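Local coordinates for putative ABC transporter, ATP-binding protein ComA (Streptococcus mutans, PDB 3K8U) that is a putative ATP-binding ABC transporter protein, represented here by its peptidase domain, a papain-like fold of the C39 family, at residues A[18-29]-A[54-63]; A[80-90]-A[127-138]. All blocks are in the same frame, centred on the assembly; numbering follows the deposited sequence.

Contact 1: A[18-29]-A[54-63]; sequences GPAVLASVAKHY and IVEAAKKLGF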
loop_
_atom_site.group_PDB
_atom_site.type_symbol
_atom_site.label_atom_id
_atom_site.label_comp_id
_atom_site.label_asym_id
_atom_site.label_seq_id
_atom_site.Cartn_x
_atom_site.Cartn_y
_atom_site.Cartn_z
ATOM N N GLY A 18 -4.885 -2.868 5.252
ATOM C CA GLY A 18 -4.269 -1.597 5.611
ATOM C C GLY A 18 -3.043 -1.809 6.481
ATOM O O GLY A 18 -1.962 -1.283 6.188
ATOM N N PRO A 19 -3.197 -2.521 7.608
ATOM C CA PRO A 19 -2.067 -2.788 8.500
ATOM C C PRO A 19 -0.934 -3.479 7.735
ATOM O O PRO A 19 0.238 -3.174 7.946
ATOM C CB PRO A 19 -2.683 -3.724 9.540
ATOM C CG PRO A 19 -4.061 -3.202 9.668
ATOM C CD PRO A 19 -4.468 -2.930 8.233
ATOM N N ALA A 20 -1.295 -4.383 6.823
ATOM C CA ALA A 20 -0.310 -5.118 6.029
ATOM C C ALA A 20 0.541 -4.246 5.109
ATOM O O ALA A 20 1.764 -4.390 5.092
ATOM C CB ALA A 20 -0.981 -6.231 5.234
ATOM N N VAL A 21 -0.084 -3.361 4.328
ATOM C CA VAL A 21 0.702 -2.498 3.442
ATOM C C VAL A 21 1.580 -1.540 4.241
ATOM O O VAL A 21 2.715 -1.273 3.853
ATOM C CB VAL A 21 -0.162 -1.711 2.400
ATOM C CG1 VAL A 21 -0.879 -2.691 1.482
ATOM C CG2 VAL A 21 -1.150 -0.775 3.082
ATOM N N LEU A 22 1.077 -1.057 5.376
ATOM C CA LEU A 22 1.857 -0.152 6.212
ATOM C C LEU A 22 3.070 -0.892 6.779
ATOM O O LEU A 22 4.184 -0.367 6.767
ATOM C CB LEU A 22 1.001 0.436 7.339
ATOM C CG LEU A 22 1.705 1.404 8.301
ATOM C CD1 LEU A 22 2.380 2.533 7.532
ATOM C CD2 LEU A 22 0.700 1.961 9.298
ATOM N N ALA A 23 2.856 -2.121 7.246
ATOM C CA ALA A 23 3.947 -2.933 7.789
ATOM C C ALA A 23 4.989 -3.203 6.701
ATOM O O ALA A 23 6.198 -3.193 6.962
ATOM C CB ALA A 23 3.405 -4.253 8.344
ATOM N N SER A 24 4.515 -3.416 5.477
ATOM C CA SER A 24 5.394 -3.684 4.341
ATOM C C SER A 24 6.335 -2.518 4.057
ATOM O O SER A 24 7.549 -2.708 3.929
ATOM C CB SER A 24 4.569 -3.999 3.088
ATOM O OG SER A 24 3.750 -5.140 3.282
ATOM N N VAL A 25 5.774 -1.317 3.955
ATOM C CA VAL A 25 6.565 -0.120 3.688
ATOM C C VAL A 25 7.527 0.152 4.841
ATOM O O VAL A 25 8.709 0.430 4.622
ATOM C CB VAL A 25 5.667 1.113 3.446
ATOM C CG1 VAL A 25 6.511 2.381 3.342
ATOM C CG2 VAL A 25 4.863 0.921 2.161
ATOM N N ALA A 26 7.026 0.035 6.069
ATOM C CA ALA A 26 7.854 0.258 7.251
ATOM C C ALA A 26 9.056 -0.687 7.253
ATOM O O ALA A 26 10.169 -0.285 7.600
ATOM C CB ALA A 26 7.025 0.077 8.521
ATOM N N LYS A 27 8.830 -1.930 6.830
ATOM C CA LYS A 27 9.879 -2.943 6.773
ATOM C C LYS A 27 10.960 -2.563 5.760
ATOM O O LYS A 27 12.135 -2.885 5.946
ATOM C CB LYS A 27 9.282 -4.313 6.436
ATOM C CG LYS A 27 10.229 -5.476 6.680
ATOM C CD LYS A 27 9.521 -6.816 6.566
ATOM C CE LYS A 27 10.457 -7.955 6.951
ATOM N NZ LYS A 27 9.782 -9.283 6.935
ATOM N N HIS A 28 10.555 -1.884 4.687
ATOM C CA HIS A 28 11.498 -1.440 3.664
ATOM C C HIS A 28 12.489 -0.458 4.286
ATOM O O HIS A 28 13.678 -0.476 3.966
ATOM C CB HIS A 28 10.760 -0.766 2.502
ATOM C CG HIS A 28 11.670 -0.101 1.514
ATOM N ND1 HIS A 28 11.909 1.256 1.521
ATOM C CD2 HIS A 28 12.412 -0.607 0.503
ATOM C CE1 HIS A 28 12.759 1.557 0.556
ATOM N NE2 HIS A 28 13.080 0.444 -0.077
ATOM N N TYR A 29 11.990 0.376 5.196
ATOM C CA TYR A 29 12.818 1.363 5.877
ATOM C C TYR A 29 13.475 0.841 7.160
ATOM O O TYR A 29 13.889 1.624 8.018
ATOM C CB TYR A 29 12.007 2.630 6.150
ATOM C CG TYR A 29 11.592 3.356 4.889
ATOM C CD1 TYR A 29 12.546 3.923 4.044
ATOM C CD2 TYR A 29 10.248 3.468 4.534
ATOM C CE1 TYR A 29 12.173 4.586 2.878
ATOM C CE2 TYR A 29 9.864 4.129 3.368
ATOM C CZ TYR A 29 10.832 4.684 2.546
ATOM O OH TYR A 29 10.462 5.335 1.392
ATOM N N ILE A 54 -4.465 4.785 7.772
ATOM C CA ILE A 54 -3.109 4.419 7.367
ATOM C C ILE A 54 -2.167 5.600 7.619
ATOM O O ILE A 54 -1.090 5.440 8.206
ATOM C CB ILE A 54 -3.051 4.025 5.867
ATOM C CG1 ILE A 54 -3.772 2.696 5.638
ATOM C CG2 ILE A 54 -1.605 3.931 5.394
ATOM C CD1 ILE A 54 -3.797 2.258 4.184
ATOM N N VAL A 55 -2.599 6.786 7.202
ATOM C CA VAL A 55 -1.818 8.006 7.368
ATOM C C VAL A 55 -1.553 8.324 8.840
ATOM O O VAL A 55 -0.419 8.625 9.218
ATOM C CB VAL A 55 -2.513 9.208 6.685
ATOM C CG1 VAL A 55 -1.816 10.512 7.045
ATOM C CG2 VAL A 55 -2.508 9.020 5.175
ATOM N N GLU A 56 -2.595 8.241 9.665
ATOM C CA GLU A 56 -2.470 8.517 11.095
ATOM C C GLU A 56 -1.485 7.567 11.761
ATOM O O GLU A 56 -0.647 7.991 12.560
ATOM C CB GLU A 56 -3.831 8.417 11.791
ATOM C CG GLU A 56 -4.812 9.514 11.403
ATOM C CD GLU A 56 -6.141 9.409 12.134
ATOM O OE1 GLU A 56 -6.667 8.283 12.283
ATOM O OE2 GLU A 56 -6.664 10.463 12.556
ATOM N N ALA A 57 -1.583 6.285 11.420
ATOM C CA ALA A 57 -0.695 5.272 11.980
ATOM C C ALA A 57 0.749 5.538 11.568
ATOM O O ALA A 57 1.652 5.513 12.404
ATOM C CB ALA A 57 -1.132 3.884 11.538
ATOM N N ALA A 58 0.955 5.826 10.284
ATOM C CA ALA A 58 2.287 6.106 9.757
ATOM C C ALA A 58 2.940 7.288 10.477
ATOM O O ALA A 58 4.137 7.256 10.768
ATOM C CB ALA A 58 2.214 6.375 8.262
ATOM N N LYS A 59 2.149 8.324 10.759
ATOM C CA LYS A 59 2.644 9.513 11.452
ATOM C C LYS A 59 3.046 9.188 12.889
ATOM O O LYS A 59 4.017 9.740 13.410
ATOM C CB LYS A 59 1.596 10.630 11.436
ATOM C CG LYS A 59 1.422 11.311 10.083
ATOM C CD LYS A 59 0.429 12.463 10.168
ATOM C CE LYS A 59 0.279 13.183 8.832
ATOM N NZ LYS A 59 1.539 13.851 8.384
ATOM N N LYS A 60 2.296 8.291 13.526
ATOM C CA LYS A 60 2.590 7.870 14.893
ATOM C C LYS A 60 3.871 7.040 14.901
ATOM O O LYS A 60 4.543 6.930 15.926
ATOM C CB LYS A 60 1.439 7.036 15.467
ATOM C CG LYS A 60 0.132 7.787 15.669
ATOM C CD LYS A 60 -0.950 6.832 16.150
ATOM C CE LYS A 60 -2.300 7.517 16.289
ATOM N NZ LYS A 60 -3.368 6.539 16.663
ATOM N N LEU A 61 4.194 6.442 13.756
ATOM C CA LEU A 61 5.396 5.629 13.621
ATOM C C LEU A 61 6.623 6.485 13.312
ATOM O O LEU A 61 7.732 5.966 13.194
ATOM C CB LEU A 61 5.219 4.581 12.523
ATOM C CG LEU A 61 4.143 3.508 12.692
ATOM C CD1 LEU A 61 4.130 2.621 11.458
ATOM C CD2 LEU A 61 4.403 2.681 13.942
ATOM N N GLY A 62 6.412 7.791 13.168
ATOM C CA GLY A 62 7.509 8.699 12.877
ATOM C C GLY A 62 7.803 8.874 11.398
ATOM O O GLY A 62 8.927 9.198 11.019
ATOM N N PHE A 63 6.799 8.645 10.555
ATOM C CA PHE A 63 6.970 8.796 9.115
ATOM C C PHE A 63 6.316 10.072 8.614
ATOM O O PHE A 63 5.264 10.479 9.107
ATOM C CB PHE A 63 6.350 7.612 8.359
ATOM C CG PHE A 63 7.152 6.348 8.432
ATOM C CD1 PHE A 63 8.220 6.137 7.570
ATOM C CD2 PHE A 63 6.831 5.360 9.355
ATOM C CE1 PHE A 63 8.959 4.959 7.624
ATOM C CE2 PHE A 63 7.563 4.179 9.418
ATOM C CZ PHE A 63 8.629 3.977 8.551
#
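Helices 18-28 and 54-60 run in roughly the same direction, their axes 10.5 Å apart at closest approach and crossing at -36°. The backbones come nearest at the N-terminal end of the pair, where Gly18, lacking a side chain, lets CD1 of Ile54 rest on its CA at 4.1 Å. The same CD1 meets CG2 of Val21, the two side chains crossing at about a right angle. With CG of Leu22 trans to the backbone N (chi1 180°), its two methyls fork over helix 54-60: CD2 presses on CB of Ala57 at 3.5 Å, a tight carbon contact, while CD1 lies 3.9 Å from CB of Ala58. Leu61 reaches in tip to tip, its CD1 4.1 Å from Leu22 CD2. The short alanine side chains let the leucine methyls come right up to helix 54-60. Beyond Leu61 the helix ends in a Schellman motif at Gly62, whose positive phi swings Phe63 back toward helix 18-28. CZ of Phe63 lies 4.2 Å from CB of Ala26, and its CE1 approaches CD2 of Tyr29 at 3.7 Å, the rings inclined at 49°. With no hydrogen bond between these segments, the contact rests on the fit of largely buried apolar side chains.

Contact 2: A[80-90]-A[127-138]; sequences LTYPFIVHVIK and FQSEWTGLAIFL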
loop_
_atom_site.group_PDB
_atom_site.type_symbol
_atom_site.label_atom_id
_atom_site.label_comp_id
_atom_site.label_asym_id
_atom_site.label_seq_id
_atom_site.Cartn_x
_atom_site.Cartn_y
_atom_site.Cartn_z
ATOM N N LEU A 80 10.377 9.202 -9.524
ATOM C CA LEU A 80 9.383 8.666 -8.596
ATOM C C LEU A 80 10.046 7.803 -7.520
ATOM O O LEU A 80 10.912 6.982 -7.820
ATOM C CB LEU A 80 8.338 7.842 -9.355
ATOM C CG LEU A 80 7.148 7.306 -8.554
ATOM C CD1 LEU A 80 6.397 8.453 -7.901
ATOM C CD2 LEU A 80 6.226 6.520 -9.471
ATOM N N THR A 81 9.669 8.027 -6.267
ATOM C CA THR A 81 10.237 7.261 -5.165
ATOM C C THR A 81 9.351 6.092 -4.776
ATOM O O THR A 81 8.177 6.271 -4.447
ATOM C CB THR A 81 10.472 8.132 -3.914
ATOM O OG1 THR A 81 9.230 8.706 -3.486
ATOM C CG2 THR A 81 11.476 9.237 -4.210
ATOM N N TYR A 82 9.921 4.896 -4.851
ATOM C CA TYR A 82 9.231 3.666 -4.486
ATOM C C TYR A 82 9.823 3.215 -3.154
ATOM O O TYR A 82 10.961 3.554 -2.831
ATOM C CB TYR A 82 9.475 2.584 -5.538
ATOM C CG TYR A 82 8.893 2.867 -6.901
ATOM C CD1 TYR A 82 7.554 2.589 -7.181
ATOM C CD2 TYR A 82 9.689 3.372 -7.929
ATOM C CE1 TYR A 82 7.023 2.800 -8.454
ATOM C CE2 TYR A 82 9.168 3.588 -9.205
ATOM C CZ TYR A 82 7.840 3.299 -9.459
ATOM O OH TYR A 82 7.331 3.494 -10.720
ATOM N N PRO A 83 9.058 2.454 -2.357
ATOM C CA PRO A 83 7.693 2.008 -2.642
ATOM C C PRO A 83 6.661 2.961 -2.047
ATOM O O PRO A 83 7.005 3.862 -1.278
ATOM C CB PRO A 83 7.647 0.660 -1.931
ATOM C CG PRO A 83 8.395 0.967 -0.657
ATOM C CD PRO A 83 9.581 1.797 -1.140
ATOM N N PHE A 84 5.408 2.803 -2.459
ATOM C CA PHE A 84 4.325 3.608 -1.907
ATOM C C PHE A 84 3.035 2.797 -1.881
ATOM O O PHE A 84 2.981 1.684 -2.410
ATOM C CB PHE A 84 4.167 4.960 -2.621
ATOM C CG PHE A 84 3.895 4.861 -4.089
ATOM C CD1 PHE A 84 2.588 4.891 -4.571
ATOM C CD2 PHE A 84 4.945 4.782 -4.999
ATOM C CE1 PHE A 84 2.335 4.846 -5.936
ATOM C CE2 PHE A 84 4.703 4.737 -6.367
ATOM C CZ PHE A 84 3.396 4.769 -6.837
ATOM N N ILE A 85 2.011 3.341 -1.238
ATOM C CA ILE A 85 0.732 2.653 -1.093
ATOM C C ILE A 85 -0.349 3.213 -2.009
ATOM O O ILE A 85 -0.403 4.416 -2.234
ATOM C CB ILE A 85 0.263 2.753 0.374
ATOM C CG1 ILE A 85 1.289 2.071 1.288
ATOM C CG2 ILE A 85 -1.128 2.143 0.553
ATOM C CD1 ILE A 85 1.129 2.409 2.759
ATOM N N VAL A 86 -1.184 2.331 -2.558
ATOM C CA VAL A 86 -2.292 2.753 -3.418
ATOM C C VAL A 86 -3.591 2.079 -3.007
ATOM O O VAL A 86 -3.588 0.957 -2.490
ATOM C CB VAL A 86 -2.039 2.463 -4.929
ATOM C CG1 VAL A 86 -0.909 3.339 -5.453
ATOM C CG2 VAL A 86 -1.733 0.983 -5.161
ATOM N N HIS A 87 -4.700 2.777 -3.234
ATOM C CA HIS A 87 -6.027 2.264 -2.913
ATOM C C HIS A 87 -6.609 1.660 -4.188
ATOM O O HIS A 87 -6.702 2.335 -5.222
ATOM C CB HIS A 87 -6.916 3.411 -2.410
ATOM C CG HIS A 87 -8.277 2.980 -1.954
ATOM N ND1 HIS A 87 -9.347 3.849 -1.893
ATOM C CD2 HIS A 87 -8.745 1.779 -1.538
ATOM C CE1 HIS A 87 -10.414 3.200 -1.460
ATOM N NE2 HIS A 87 -10.076 1.944 -1.238
ATOM N N VAL A 88 -6.969 0.382 -4.125
ATOM C CA VAL A 88 -7.531 -0.306 -5.287
ATOM C C VAL A 88 -8.854 -0.964 -4.942
ATOM O O VAL A 88 -9.012 -1.518 -3.851
ATOM C CB VAL A 88 -6.566 -1.381 -5.847
ATOM C CG1 VAL A 88 -5.312 -0.725 -6.409
ATOM C CG2 VAL A 88 -6.189 -2.387 -4.750
ATOM N N ILE A 89 -9.817 -0.866 -5.856
ATOM C CA ILE A 89 -11.128 -1.471 -5.645
ATOM C C ILE A 89 -11.110 -2.853 -6.297
ATOM O O ILE A 89 -10.852 -2.980 -7.490
ATOM C CB ILE A 89 -12.264 -0.631 -6.293
ATOM C CG1 ILE A 89 -12.181 0.827 -5.838
ATOM C CG2 ILE A 89 -13.630 -1.228 -5.945
ATOM C CD1 ILE A 89 -12.412 1.046 -4.349
ATOM N N LYS A 90 -11.330 -3.889 -5.498
ATOM C CA LYS A 90 -11.339 -5.250 -6.022
ATOM C C LYS A 90 -12.669 -5.899 -5.690
ATOM O O LYS A 90 -12.898 -6.325 -4.557
ATOM C CB LYS A 90 -10.181 -6.059 -5.439
ATOM C CG LYS A 90 -8.810 -5.512 -5.798
ATOM C CD LYS A 90 -7.705 -6.464 -5.386
ATOM C CE LYS A 90 -7.785 -7.776 -6.146
ATOM N NZ LYS A 90 -7.658 -7.591 -7.616
ATOM N N PHE A 127 -4.165 -2.540 -13.565
ATOM C CA PHE A 127 -3.983 -1.676 -12.405
ATOM C C PHE A 127 -4.831 -0.406 -12.528
ATOM O O PHE A 127 -5.521 -0.015 -11.587
ATOM C CB PHE A 127 -2.514 -1.304 -12.252
ATOM C CG PHE A 127 -2.237 -0.432 -11.067
ATOM C CD1 PHE A 127 -2.147 -0.981 -9.794
ATOM C CD2 PHE A 127 -2.066 0.940 -11.223
ATOM C CE1 PHE A 127 -1.892 -0.174 -8.688
ATOM C CE2 PHE A 127 -1.810 1.751 -10.128
ATOM C CZ PHE A 127 -1.723 1.195 -8.858
ATOM N N GLN A 128 -4.757 0.233 -13.690
ATOM C CA GLN A 128 -5.522 1.455 -13.957
ATOM C C GLN A 128 -7.024 1.235 -13.726
ATOM O O GLN A 128 -7.725 2.126 -13.240
ATOM C CB GLN A 128 -5.257 1.908 -15.397
ATOM C CG GLN A 128 -5.896 3.234 -15.789
ATOM C CD GLN A 128 -5.431 3.705 -17.155
ATOM O OE1 GLN A 128 -4.923 4.815 -17.298
ATOM N NE2 GLN A 128 -5.579 2.851 -18.159
ATOM N N SER A 129 -7.511 0.035 -14.040
ATOM C CA SER A 129 -8.926 -0.286 -13.853
ATOM C C SER A 129 -9.352 -0.378 -12.383
ATOM O O SER A 129 -10.483 -0.040 -12.047
ATOM C CB SER A 129 -9.288 -1.590 -14.574
ATOM O OG SER A 129 -9.072 -1.482 -15.972
ATOM N N GLU A 130 -8.446 -0.823 -11.512
ATOM C CA GLU A 130 -8.746 -0.977 -10.082
ATOM C C GLU A 130 -8.399 0.233 -9.209
ATOM O O GLU A 130 -9.038 0.474 -8.185
ATOM C CB GLU A 130 -7.979 -2.179 -9.509
ATOM C CG GLU A 130 -8.216 -3.512 -10.202
ATOM C CD GLU A 130 -7.360 -4.639 -9.623
ATOM O OE1 GLU A 130 -7.637 -5.811 -9.949
ATOM O OE2 GLU A 130 -6.410 -4.360 -8.852
ATOM N N TRP A 131 -7.360 0.964 -9.603
ATOM C CA TRP A 131 -6.859 2.120 -8.849
ATOM C C TRP A 131 -7.787 3.335 -8.779
ATOM O O TRP A 131 -8.275 3.824 -9.804
ATOM C CB TRP A 131 -5.500 2.522 -9.434
ATOM C CG TRP A 131 -4.714 3.563 -8.675
ATOM C CD1 TRP A 131 -4.642 3.726 -7.318
ATOM C CD2 TRP A 131 -3.819 4.517 -9.242
ATOM N NE1 TRP A 131 -3.739 4.720 -7.007
ATOM C CE2 TRP A 131 -3.222 5.221 -8.174
ATOM C CE3 TRP A 131 -3.455 4.842 -10.558
ATOM C CZ2 TRP A 131 -2.278 6.229 -8.380
ATOM C CZ3 TRP A 131 -2.517 5.841 -10.762
ATOM C CH2 TRP A 131 -1.937 6.524 -9.675
ATOM N N THR A 132 -8.017 3.827 -7.563
ATOM C CA THR A 132 -8.861 5.001 -7.353
ATOM C C THR A 132 -8.086 6.278 -7.665
ATOM O O THR A 132 -8.671 7.356 -7.753
ATOM C CB THR A 132 -9.339 5.126 -5.886
ATOM O OG1 THR A 132 -8.210 5.357 -5.032
ATOM C CG2 THR A 132 -10.076 3.865 -5.437
ATOM N N GLY A 133 -6.773 6.146 -7.825
ATOM C CA GLY A 133 -5.928 7.297 -8.073
ATOM C C GLY A 133 -5.236 7.742 -6.791
ATOM O O GLY A 133 -4.269 8.501 -6.833
ATOM N N LEU A 134 -5.721 7.264 -5.646
ATOM C CA LEU A 134 -5.132 7.626 -4.363
ATOM C C LEU A 134 -3.805 6.923 -4.128
ATOM O O LEU A 134 -3.702 5.699 -4.266
ATOM C CB LEU A 134 -6.085 7.307 -3.202
ATOM C CG LEU A 134 -5.538 7.663 -1.810
ATOM C CD1 LEU A 134 -5.463 9.174 -1.652
ATOM C CD2 LEU A 134 -6.414 7.066 -0.725
ATOM N N ALA A 135 -2.788 7.710 -3.789
ATOM C CA ALA A 135 -1.456 7.184 -3.505
ATOM C C ALA A 135 -0.971 7.807 -2.201
ATOM O O ALA A 135 -1.151 9.003 -1.973
ATOM C CB ALA A 135 -0.489 7.518 -4.639
ATOM N N ILE A 136 -0.406 6.979 -1.331
ATOM C CA ILE A 136 0.109 7.444 -0.050
ATOM C C ILE A 136 1.605 7.188 -0.030
ATOM O O ILE A 136 2.055 6.050 -0.186
ATOM C CB ILE A 136 -0.573 6.718 1.140
ATOM C CG1 ILE A 136 -2.083 6.973 1.109
ATOM C CG2 ILE A 136 0.016 7.210 2.475
ATOM C CD1 ILE A 136 -2.885 6.100 2.056
ATOM N N PHE A 137 2.367 8.269 0.121
ATOM C CA PHE A 137 3.822 8.214 0.171
ATOM C C PHE A 137 4.302 8.423 1.602
ATOM O O PHE A 137 3.809 9.309 2.307
ATOM C CB PHE A 137 4.424 9.288 -0.746
ATOM C CG PHE A 137 4.207 9.028 -2.215
ATOM C CD1 PHE A 137 5.200 8.424 -2.978
ATOM C CD2 PHE A 137 3.004 9.362 -2.826
ATOM C CE1 PHE A 137 4.998 8.149 -4.327
ATOM C CE2 PHE A 137 2.790 9.092 -4.176
ATOM C CZ PHE A 137 3.788 8.481 -4.928
ATOM N N LEU A 138 5.252 7.596 2.031
ATOM C CA LEU A 138 5.803 7.684 3.381
ATOM C C LEU A 138 7.318 7.835 3.321
ATOM O O LEU A 138 7.972 7.288 2.433
ATOM C CB LEU A 138 5.468 6.427 4.188
ATOM C CG LEU A 138 4.046 5.865 4.167
ATOM C CD1 LEU A 138 3.985 4.644 5.063
ATOM C CD2 LEU A 138 3.046 6.906 4.623
HETATM O O HOH W 1 6.496 5.523 0.691
#
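A beta bulge interrupts the antiparallel pairing of strand 84-90 with the segment that leaves helix 124-130 and turns a corner at Gly133. Ile85 and Ile136 form a hydrogen-bonded pair, with Ile136 N to Ile85 O at 2.7 Å; the register then shifts by two between the Val86-Ala135 and Val88-Trp131 pairs. Gly133, at positive phi, lets the chain turn, while Thr132 OG1 accepts from Leu134 N in an ST turn. Leu134 O is gripped from opposite faces of its plane by His87 N and Trp131 NE1, the latter at 2.9 Å; this bond helps to fix the indole, which lies between Phe127 and Gly133, beside Val86, whose CB is 3.5 Å from Trp131 NE1. CG2 of Val86 meets the edge of the Phe127 ring at 3.7 Å. CG of Phe84 stands between its backbone N and carbonyl carbon (chi1 59°), which lays the ring beside that of Phe137 in an offset stack, centroids 4.4 Å apart and planes at 23°. Near the other end Thr132 CG2 sits over a face of the His87 ring, 4.0 Å from its centroid, and Lys90 NZ makes a salt bridge (2.9 Å, weak as a hydrogen bond) with Glu130 OE1. Glu130 OE2 is hydrogen-bonded to Tyr98 OH and His87 NE2 to Leu94 O, both in strand 93-104. That strand flanks 84-90, strand 63-69 flanks 134-140, and helices 17-28 and 51-60 cover the face bearing Ile85 and Ile136.

Overall arrangement
The two contacts follow one another along the chain: contact 1, between two N-terminal helices, closes before contact 2 opens between strands of the antiparallel sheet. Their centres lie about 15 Å apart, and they meet at Leu138, its CD1 3.6 Å from Leu22 CD1 and its CD2 3.8 Å from Ala58 CB, while His28 packs on Pro83 nearby. Helix 51-60 leads through the turn at Gly62 into strand 63-69, an edge strand within this chain that runs beside 134-140. Contact 1 thus builds the helix pair, contact 2 pairs central strands of the sheet, and Leu138 brings the two together, consistent with the papain-like fold of C39 peptidases.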